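Local coordinates for protein phosphoserine aminotransferase (Bacillus circulans, PDB 2C0R) that catalyses the reversible, pyridoxal-phosphate-dependent transamination that makes phosphoserine and phosphohydroxythreonine, with glutamate as amino donor, for serine and pyridoxine biosynthesis, at residues A[11-16]-A[337-342]; A[21-26]-A[244-249]; A[96-101]-A[119-124]. The protein carries 1 engineered substitution. All blocks are in the same frame, centred on the assembly; numbering follows the deposited sequence.

Contact 1: A[11-16]-A[337-342]; sequences GPAALP and SIYNAV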
loop_
_atom_site.group_PDB
_atom_site.type_symbol
_atom_site.label_atom_id
_atom_site.label_comp_id
_atom_site.label_asym_id
_atom_site.label_seq_id
_atom_site.Cartn_x
_atom_site.Cartn_y
_atom_site.Cartn_z
ATOM N N GLY A 11 11.142 7.927 -8.888
ATOM C CA GLY A 11 10.043 7.517 -7.977
ATOM C C GLY A 11 9.404 6.235 -8.497
ATOM O O GLY A 11 8.778 6.405 -9.562
ATOM N N PRO A 12 9.492 5.051 -7.926
ATOM C CA PRO A 12 10.422 4.635 -6.851
ATOM C C PRO A 12 11.846 4.924 -7.272
ATOM O O PRO A 12 12.128 5.270 -8.438
ATOM C CB PRO A 12 10.214 3.135 -6.758
ATOM C CG PRO A 12 8.792 2.930 -7.264
ATOM C CD PRO A 12 8.653 3.927 -8.390
ATOM N N ALA A 13 12.752 4.931 -6.320
ATOM C CA ALA A 13 14.057 5.541 -6.477
ATOM C C ALA A 13 15.064 4.853 -5.584
ATOM O O ALA A 13 14.770 3.907 -4.857
ATOM C CB ALA A 13 13.934 7.014 -6.077
ATOM N N ALA A 14 16.276 5.400 -5.618
ATOM C CA ALA A 14 17.366 4.738 -4.921
ATOM C C ALA A 14 17.088 4.633 -3.428
ATOM O O ALA A 14 16.500 5.516 -2.804
ATOM C CB ALA A 14 18.602 5.585 -5.176
ATOM N N LEU A 15 17.489 3.519 -2.858
ATOM C CA LEU A 15 17.589 3.364 -1.431
ATOM C C LEU A 15 19.044 3.317 -1.001
ATOM O O LEU A 15 19.857 2.965 -1.847
ATOM C CB LEU A 15 16.903 2.058 -0.945
ATOM C CG LEU A 15 15.415 2.308 -0.650
ATOM C CD1 LEU A 15 14.574 1.988 -1.879
ATOM C CD2 LEU A 15 14.939 1.498 0.540
ATOM N N PRO A 16 19.361 3.629 0.245
ATOM C CA PRO A 16 20.759 3.473 0.706
ATOM C C PRO A 16 21.184 2.012 0.585
ATOM O O PRO A 16 20.433 1.121 1.047
ATOM C CB PRO A 16 20.671 3.891 2.170
ATOM C CG PRO A 16 19.502 4.832 2.221
ATOM C CD PRO A 16 18.502 4.138 1.308
ATOM N N SER A 337 17.199 12.839 -10.901
ATOM C CA SER A 337 16.618 12.818 -9.555
ATOM C C SER A 337 17.668 12.378 -8.548
ATOM O O SER A 337 18.317 11.342 -8.788
ATOM C CB SER A 337 15.397 11.893 -9.567
ATOM O OG SER A 337 14.402 12.404 -10.445
ATOM N N ILE A 338 17.840 13.209 -7.522
ATOM C CA ILE A 338 19.037 13.091 -6.696
ATOM C C ILE A 338 18.667 13.127 -5.224
ATOM O O ILE A 338 19.280 13.765 -4.369
ATOM C CB ILE A 338 20.076 14.166 -7.057
ATOM C CG1 ILE A 338 19.440 15.562 -7.096
ATOM C CG2 ILE A 338 20.766 13.829 -8.376
ATOM C CD1 ILE A 338 20.560 16.620 -7.282
ATOM N N TYR A 339 17.589 12.359 -4.945
ATOM C CA TYR A 339 17.107 12.173 -3.600
ATOM C C TYR A 339 18.196 11.756 -2.632
ATOM O O TYR A 339 19.277 11.393 -3.076
ATOM C CB TYR A 339 16.049 11.052 -3.610
ATOM C CG TYR A 339 14.927 11.371 -4.562
ATOM C CD1 TYR A 339 14.611 10.529 -5.610
ATOM C CD2 TYR A 339 14.168 12.516 -4.402
ATOM C CE1 TYR A 339 13.592 10.790 -6.475
ATOM C CE2 TYR A 339 13.121 12.814 -5.267
ATOM C CZ TYR A 339 12.859 11.960 -6.297
ATOM O OH TYR A 339 11.827 12.215 -7.162
ATOM N N ASN A 340 17.884 11.822 -1.327
ATOM C CA ASN A 340 18.914 11.608 -0.322
ATOM C C ASN A 340 19.859 10.442 -0.572
ATOM O O ASN A 340 21.075 10.613 -0.451
ATOM C CB ASN A 340 18.375 11.308 1.082
ATOM C CG ASN A 340 17.603 12.441 1.743
ATOM O OD1 ASN A 340 17.615 13.583 1.303
ATOM N ND2 ASN A 340 16.879 12.102 2.817
ATOM N N ALA A 341 19.329 9.283 -0.939
ATOM C CA ALA A 341 20.124 8.079 -1.059
ATOM C C ALA A 341 20.891 8.008 -2.370
ATOM O O ALA A 341 21.762 7.128 -2.460
ATOM C CB ALA A 341 19.245 6.831 -0.947
ATOM N N VAL A 342 20.697 8.892 -3.322
ATOM C CA VAL A 342 21.532 8.885 -4.543
ATOM C C VAL A 342 22.925 9.341 -4.123
ATOM O O VAL A 342 23.061 10.452 -3.577
ATOM C CB VAL A 342 20.910 9.805 -5.608
ATOM C CG1 VAL A 342 21.859 9.852 -6.801
ATOM C CG2 VAL A 342 19.524 9.310 -6.014
HETATM O O HOH W 1 21.803 4.391 -3.236
#

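Contact 2: A[21-26]-A[244-249]; sequences ERAQAE and GIYMVN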
loop_
_atom_site.group_PDB
_atom_site.type_symbol
_atom_site.label_atom_id
_atom_site.label_comp_id
_atom_site.label_asym_id
_atom_site.label_seq_id
_atom_site.Cartn_x
_atom_site.Cartn_y
_atom_site.Cartn_z
ATOM N N GLU A 21 21.088 -3.785 2.321
ATOM C CA GLU A 21 21.864 -4.905 2.860
ATOM C C GLU A 21 21.330 -5.348 4.213
ATOM O O GLU A 21 21.278 -6.551 4.524
ATOM C CB GLU A 21 23.326 -4.530 2.974
ATOM C CG GLU A 21 23.973 -4.323 1.591
ATOM C CD GLU A 21 25.416 -3.862 1.767
ATOM O OE1 GLU A 21 25.775 -3.423 2.897
ATOM O OE2 GLU A 21 26.160 -3.959 0.769
ATOM N N ARG A 22 20.946 -4.409 5.056
ATOM C CA ARG A 22 20.402 -4.733 6.379
ATOM C C ARG A 22 19.079 -5.499 6.260
ATOM O O ARG A 22 18.840 -6.507 6.942
ATOM C CB ARG A 22 20.149 -3.448 7.188
ATOM C CG ARG A 22 21.365 -2.847 7.861
ATOM C CD ARG A 22 21.242 -1.399 8.328
ATOM N NE ARG A 22 22.500 -0.656 8.240
ATOM C CZ ARG A 22 22.599 0.663 8.107
ATOM N NH1 ARG A 22 21.462 1.363 8.049
ATOM N NH2 ARG A 22 23.769 1.326 8.030
ATOM N N ALA A 23 18.203 -4.967 5.419
ATOM C CA ALA A 23 16.888 -5.569 5.237
ATOM C C ALA A 23 17.055 -6.968 4.607
ATOM O O ALA A 23 16.340 -7.913 4.993
ATOM C CB ALA A 23 15.978 -4.691 4.432
ATOM N N GLN A 24 18.005 -7.068 3.664
ATOM C CA GLN A 24 18.197 -8.382 3.078
ATOM C C GLN A 24 18.635 -9.408 4.114
ATOM O O GLN A 24 18.167 -10.534 4.173
ATOM C CB GLN A 24 19.273 -8.275 1.965
ATOM C CG GLN A 24 19.608 -9.696 1.419
ATOM C CD GLN A 24 20.747 -9.567 0.406
ATOM O OE1 GLN A 24 21.811 -8.979 0.714
ATOM N NE2 GLN A 24 20.513 -10.066 -0.772
ATOM N N ALA A 25 19.548 -8.992 4.995
ATOM C CA ALA A 25 20.100 -9.974 5.928
ATOM C C ALA A 25 19.059 -10.513 6.903
ATOM O O ALA A 25 19.133 -11.693 7.300
ATOM C CB ALA A 25 21.259 -9.334 6.679
ATOM N N GLU A 26 18.067 -9.717 7.267
ATOM C CA GLU A 26 17.026 -10.225 8.184
ATOM C C GLU A 26 15.705 -10.481 7.493
ATOM O O GLU A 26 14.674 -10.670 8.128
ATOM C CB GLU A 26 16.861 -9.296 9.377
ATOM C CG GLU A 26 16.308 -7.930 9.048
ATOM C CD GLU A 26 16.305 -6.984 10.225
ATOM O OE1 GLU A 26 16.748 -7.343 11.336
ATOM O OE2 GLU A 26 15.818 -5.848 10.104
ATOM N N GLY A 244 6.635 -1.926 4.181
ATOM C CA GLY A 244 7.021 -0.561 3.821
ATOM C C GLY A 244 7.364 0.266 5.049
ATOM O O GLY A 244 8.291 1.077 5.032
ATOM N N ILE A 245 6.567 0.133 6.133
ATOM C CA ILE A 245 6.830 0.903 7.314
ATOM C C ILE A 245 8.117 0.458 7.996
ATOM O O ILE A 245 8.877 1.294 8.463
ATOM C CB ILE A 245 5.625 0.834 8.267
ATOM C CG1 ILE A 245 4.453 1.582 7.614
ATOM C CG2 ILE A 245 5.933 1.380 9.635
ATOM C CD1 ILE A 245 3.099 1.223 8.230
ATOM N N TYR A 246 8.380 -0.858 8.028
ATOM C CA TYR A 246 9.652 -1.366 8.481
ATOM C C TYR A 246 10.814 -0.744 7.696
ATOM O O TYR A 246 11.850 -0.363 8.264
ATOM C CB TYR A 246 9.644 -2.899 8.334
ATOM C CG TYR A 246 11.023 -3.508 8.258
ATOM C CD1 TYR A 246 11.791 -3.757 9.403
ATOM C CD2 TYR A 246 11.566 -3.865 7.022
ATOM C CE1 TYR A 246 13.029 -4.311 9.306
ATOM C CE2 TYR A 246 12.815 -4.417 6.915
ATOM C CZ TYR A 246 13.540 -4.636 8.068
ATOM O OH TYR A 246 14.777 -5.197 7.927
ATOM N N MET A 247 10.653 -0.621 6.385
ATOM C CA MET A 247 11.739 -0.053 5.562
ATOM C C MET A 247 11.862 1.444 5.772
ATOM O O MET A 247 12.993 1.957 5.825
ATOM C CB MET A 247 11.471 -0.311 4.090
ATOM C CG MET A 247 11.650 -1.710 3.543
ATOM S SD MET A 247 13.312 -2.387 3.804
ATOM C CE MET A 247 14.257 -1.537 2.540
ATOM N N VAL A 248 10.758 2.162 5.929
ATOM C CA VAL A 248 10.843 3.568 6.348
ATOM C C VAL A 248 11.633 3.691 7.641
ATOM O O VAL A 248 12.526 4.551 7.783
ATOM C CB VAL A 248 9.430 4.181 6.486
ATOM C CG1 VAL A 248 9.482 5.566 7.139
ATOM C CG2 VAL A 248 8.764 4.266 5.111
ATOM N N ASN A 249 11.334 2.810 8.602
ATOM C CA ASN A 249 12.098 2.870 9.874
ATOM C C ASN A 249 13.590 2.759 9.629
ATOM O O ASN A 249 14.387 3.522 10.174
ATOM C CB ASN A 249 11.564 1.783 10.808
ATOM C CG ASN A 249 12.008 2.010 12.248
ATOM O OD1 ASN A 249 11.985 3.112 12.797
ATOM N ND2 ASN A 249 12.390 0.906 12.862
HETATM O O HOH W 2 13.835 -7.555 6.337
#

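Contact 3: A[96-101]-A[119-124]; sequences NYVMTG and VAASSE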
loop_
_atom_site.group_PDB
_atom_site.type_symbol
_atom_site.label_atom_id
_atom_site.label_comp_id
_atom_site.label_asym_id
_atom_site.label_seq_id
_atom_site.Cartn_x
_atom_site.Cartn_y
_atom_site.Cartn_z
ATOM N N ASN A 96 -7.819 26.277 -1.193
ATOM C CA ASN A 96 -6.863 27.153 -1.844
ATOM C C ASN A 96 -5.577 26.423 -2.201
ATOM O O ASN A 96 -5.005 25.719 -1.340
ATOM C CB ASN A 96 -6.517 28.342 -0.941
ATOM C CG ASN A 96 -7.734 29.290 -0.879
ATOM O OD1 ASN A 96 -8.862 28.825 -0.796
ATOM N ND2 ASN A 96 -7.481 30.569 -0.936
ATOM N N TYR A 97 -5.136 26.626 -3.450
ATOM C CA TYR A 97 -3.960 25.944 -4.016
ATOM C C TYR A 97 -2.919 26.926 -4.546
ATOM O O TYR A 97 -3.294 27.937 -5.143
ATOM C CB TYR A 97 -4.406 24.966 -5.143
ATOM C CG TYR A 97 -4.977 23.716 -4.449
ATOM C CD1 TYR A 97 -6.272 23.728 -3.954
ATOM C CD2 TYR A 97 -4.201 22.579 -4.302
ATOM C CE1 TYR A 97 -6.826 22.639 -3.336
ATOM C CE2 TYR A 97 -4.759 21.476 -3.649
ATOM C CZ TYR A 97 -6.053 21.513 -3.184
ATOM O OH TYR A 97 -6.608 20.441 -2.512
ATOM N N VAL A 98 -1.640 26.634 -4.292
ATOM C CA VAL A 98 -0.554 27.326 -4.998
ATOM C C VAL A 98 -0.178 26.484 -6.207
ATOM O O VAL A 98 0.195 25.316 -5.983
ATOM C CB VAL A 98 0.627 27.504 -4.053
ATOM C CG1 VAL A 98 1.782 28.249 -4.787
ATOM C CG2 VAL A 98 0.234 28.196 -2.756
ATOM N N MET A 99 -0.298 27.006 -7.416
ATOM C CA MET A 99 -0.228 26.237 -8.645
ATOM C C MET A 99 1.162 26.404 -9.269
ATOM O O MET A 99 1.468 27.382 -9.921
ATOM C CB MET A 99 -1.322 26.598 -9.652
ATOM C CG MET A 99 -2.713 26.540 -9.049
ATOM S SD MET A 99 -3.121 24.895 -8.358
ATOM C CE MET A 99 -2.973 23.919 -9.864
ATOM N N THR A 100 1.999 25.391 -9.015
ATOM C CA THR A 100 3.426 25.450 -9.350
ATOM C C THR A 100 3.809 24.444 -10.402
ATOM O O THR A 100 5.009 24.312 -10.704
ATOM C CB THR A 100 4.298 25.214 -8.075
ATOM O OG1 THR A 100 3.703 24.113 -7.352
ATOM C CG2 THR A 100 4.242 26.444 -7.186
ATOM N N GLY A 101 2.862 23.706 -10.964
ATOM C CA GLY A 101 3.314 22.729 -11.963
ATOM C C GLY A 101 2.453 21.475 -11.867
ATOM O O GLY A 101 1.296 21.431 -11.424
ATOM N N VAL A 119 -7.358 29.505 -6.683
ATOM C CA VAL A 119 -5.928 29.516 -6.983
ATOM C C VAL A 119 -5.309 30.711 -6.253
ATOM O O VAL A 119 -5.585 31.889 -6.608
ATOM C CB VAL A 119 -5.698 29.562 -8.496
ATOM C CG1 VAL A 119 -4.233 29.854 -8.835
ATOM C CG2 VAL A 119 -6.156 28.247 -9.148
ATOM N N ALA A 120 -4.504 30.500 -5.249
ATOM C CA ALA A 120 -3.936 31.471 -4.329
ATOM C C ALA A 120 -2.700 32.123 -4.929
ATOM O O ALA A 120 -2.287 33.241 -4.576
ATOM C CB ALA A 120 -3.635 30.889 -2.943
ATOM N N ALA A 121 -2.088 31.430 -5.887
ATOM C CA ALA A 121 -0.939 31.941 -6.630
ATOM C C ALA A 121 -0.622 30.890 -7.701
ATOM O O ALA A 121 -0.980 29.737 -7.530
ATOM C CB ALA A 121 0.279 32.201 -5.771
ATOM N N SER A 122 0.039 31.350 -8.761
ATOM C CA SER A 122 0.306 30.468 -9.881
ATOM C C SER A 122 1.541 30.881 -10.644
ATOM O O SER A 122 1.727 32.071 -10.844
ATOM C CB SER A 122 -0.886 30.448 -10.867
ATOM O OG SER A 122 -0.594 29.610 -11.999
ATOM N N SER A 123 2.329 29.942 -11.064
ATOM C CA SER A 123 3.465 30.214 -11.947
ATOM C C SER A 123 3.194 29.711 -13.357
ATOM O O SER A 123 4.123 29.627 -14.167
ATOM C CB SER A 123 4.725 29.594 -11.368
ATOM O OG SER A 123 4.463 28.195 -11.136
ATOM N N GLU A 124 1.932 29.461 -13.686
ATOM C CA GLU A 124 1.574 29.018 -15.021
ATOM C C GLU A 124 2.034 29.947 -16.133
ATOM O O GLU A 124 2.481 29.510 -17.207
ATOM C CB GLU A 124 0.041 28.882 -15.071
ATOM C CG GLU A 124 -0.388 27.951 -16.199
ATOM C CD GLU A 124 -1.887 27.973 -16.414
ATOM O OE1 GLU A 124 -2.624 28.500 -15.545
ATOM O OE2 GLU A 124 -2.348 27.455 -17.462
HETATM O O HOH W 3 6.585 26.558 -10.740
#

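Contact 1: A[11-16]-A[337-342]
The methyl of A341 presses against the backbone where L15 joins P16: its CB sits 3.4 Å from P16 N and nearly as close to L15 C. The proline ring lies alongside, P16 CD coming within 3.6 Å of A341 CB, and the methyl of A14 reaches the neighbouring residue, its CB 3.9 Å from V342 CG2, the branch that stands anti to the valine's own carbonyl carbon and is thereby set against A14. Further along, A13 approaches the Y339 ring obliquely, with its CB 3.6 Å from CD1 and slightly farther from CE1. The tyrosine CG stands anti to the carbonyl carbon (chi1 -57°), which carries the ring past A13 toward G11. Its hydroxyl is held beyond the two segments, by A10 O and N299 ND2. Both segments are loops of this class-V aminotransferase, a fold type I enzyme: 11-16 leads into helix 17-25, with P16 as its N-cap residue, while 337-342 follows strand 334-337 and makes a type I turn from Y339 to V342, closed by V342 N to Y339 O. The Y339 side chain also touches T153 of the pyridoxal phosphate site and K197, the cofactor-attachment lysine, not attached here. Between the loops a water donates to L15 O and A341 O, 2.8 Å from each. On the dimer side, L15 N bonds to E39 OE2 of the second subunit.

Contact 2: A[21-26]-A[244-249]
Y246 reaches across from helix 244-249 to meet A23 and E26. At its CB the chain turns so that CG lies anti to the backbone N (chi1 158°), sending the ring toward segment 21-26. On one edge CE2 lies 4.0 Å from A23 CB; on the other, CE1 comes within 3.3 Å of E26 OE2. The hydroxyl at the tip packs on A23 CA and donates a very short hydrogen bond, 2.5 Å from OH to E26 OE2, with the carboxylate oxygen in the plane of the ring and the carboxylate itself turned 46° from it. A water donates to the same OH and to A23 O. Beside the ring, M247 bends its chain to lay SD 3.6 Å from A23 CB. The helix segments run closer to antiparallel than parallel, at 134°, with axes 11.1 Å apart, a spacing bridged by these side chains; A23 and M247 also pack on F27 and M38 of the second subunit. A phenylalanine in place of Y246 would probably leave E26 OE2 without this donor and the water without one of its acceptors. So short a bond is consistent with a strong, probably charge-assisted link, in which the hydroxyl donates its hydrogen bond to the carboxylate while accepting one from water.

Contact 3: A[96-101]-A[119-124]
Strands 96-99 and 119-122 run parallel, 8° apart in direction and with axes 4.5 Å from each other, joined by A120 N to Y97 O (2.8 Å), M99 N to A121 O and S123 N to M99 O. The last bond is nearly end-on to its carbonyl (C=O...N angle 170°), whereas the donors of the first two are tilted from the carbonyl plane. M99 and V119 share one face of the sheet and cross at about a right angle: M99 CG rests against both branches of the valine, 3.7 Å from V119 CG1. With M99 CG anti to the carbonyl carbon and the chain bent beyond it, the thioether leads away from the partner strand toward L108 of helix 102-114. The opposite face carries V98 and A121, with V98 CG1 4.3 Å from A121 CB. This is a beta-alpha-beta crossover, presumably right-handed as such units nearly always are, in which helix 102-114 links two neighbouring strands at one border of the central sheet. Past the strand ends, S123 OG lies 3.4 Å from T100 CA and donates to a water that in turn donates to T100 O. S122 OG accepts from E124 N in an ST turn. Chemically, apolar packing on both faces surrounds a bonded backbone seam, while at the strand ends serine hydroxyls and a water take up polar groups of the turning chain.

Overall arrangement
Contacts 1 and 2 are neighbours, with centres 16 Å apart, and they touch directly: L15 CD2 packs 3.7 Å from M247 CE. Segment 11-16 leads straight into helix 17-25, on which most of 21-26 lies, and both contacts also meet the second subunit. Contact 3 lies across the chain's centre from both, its own centre about 27 Å from that of contact 1 and 38 Å from that of contact 2. Contacts 1 and 3 approach the cofactor without reaching it: the Y339 side chain is about 6 Å from pyridoxal phosphate and that of T100 about 9 Å. In contact 2 the M247 side chain is about 10 Å from that of the cofactor-binding Q196.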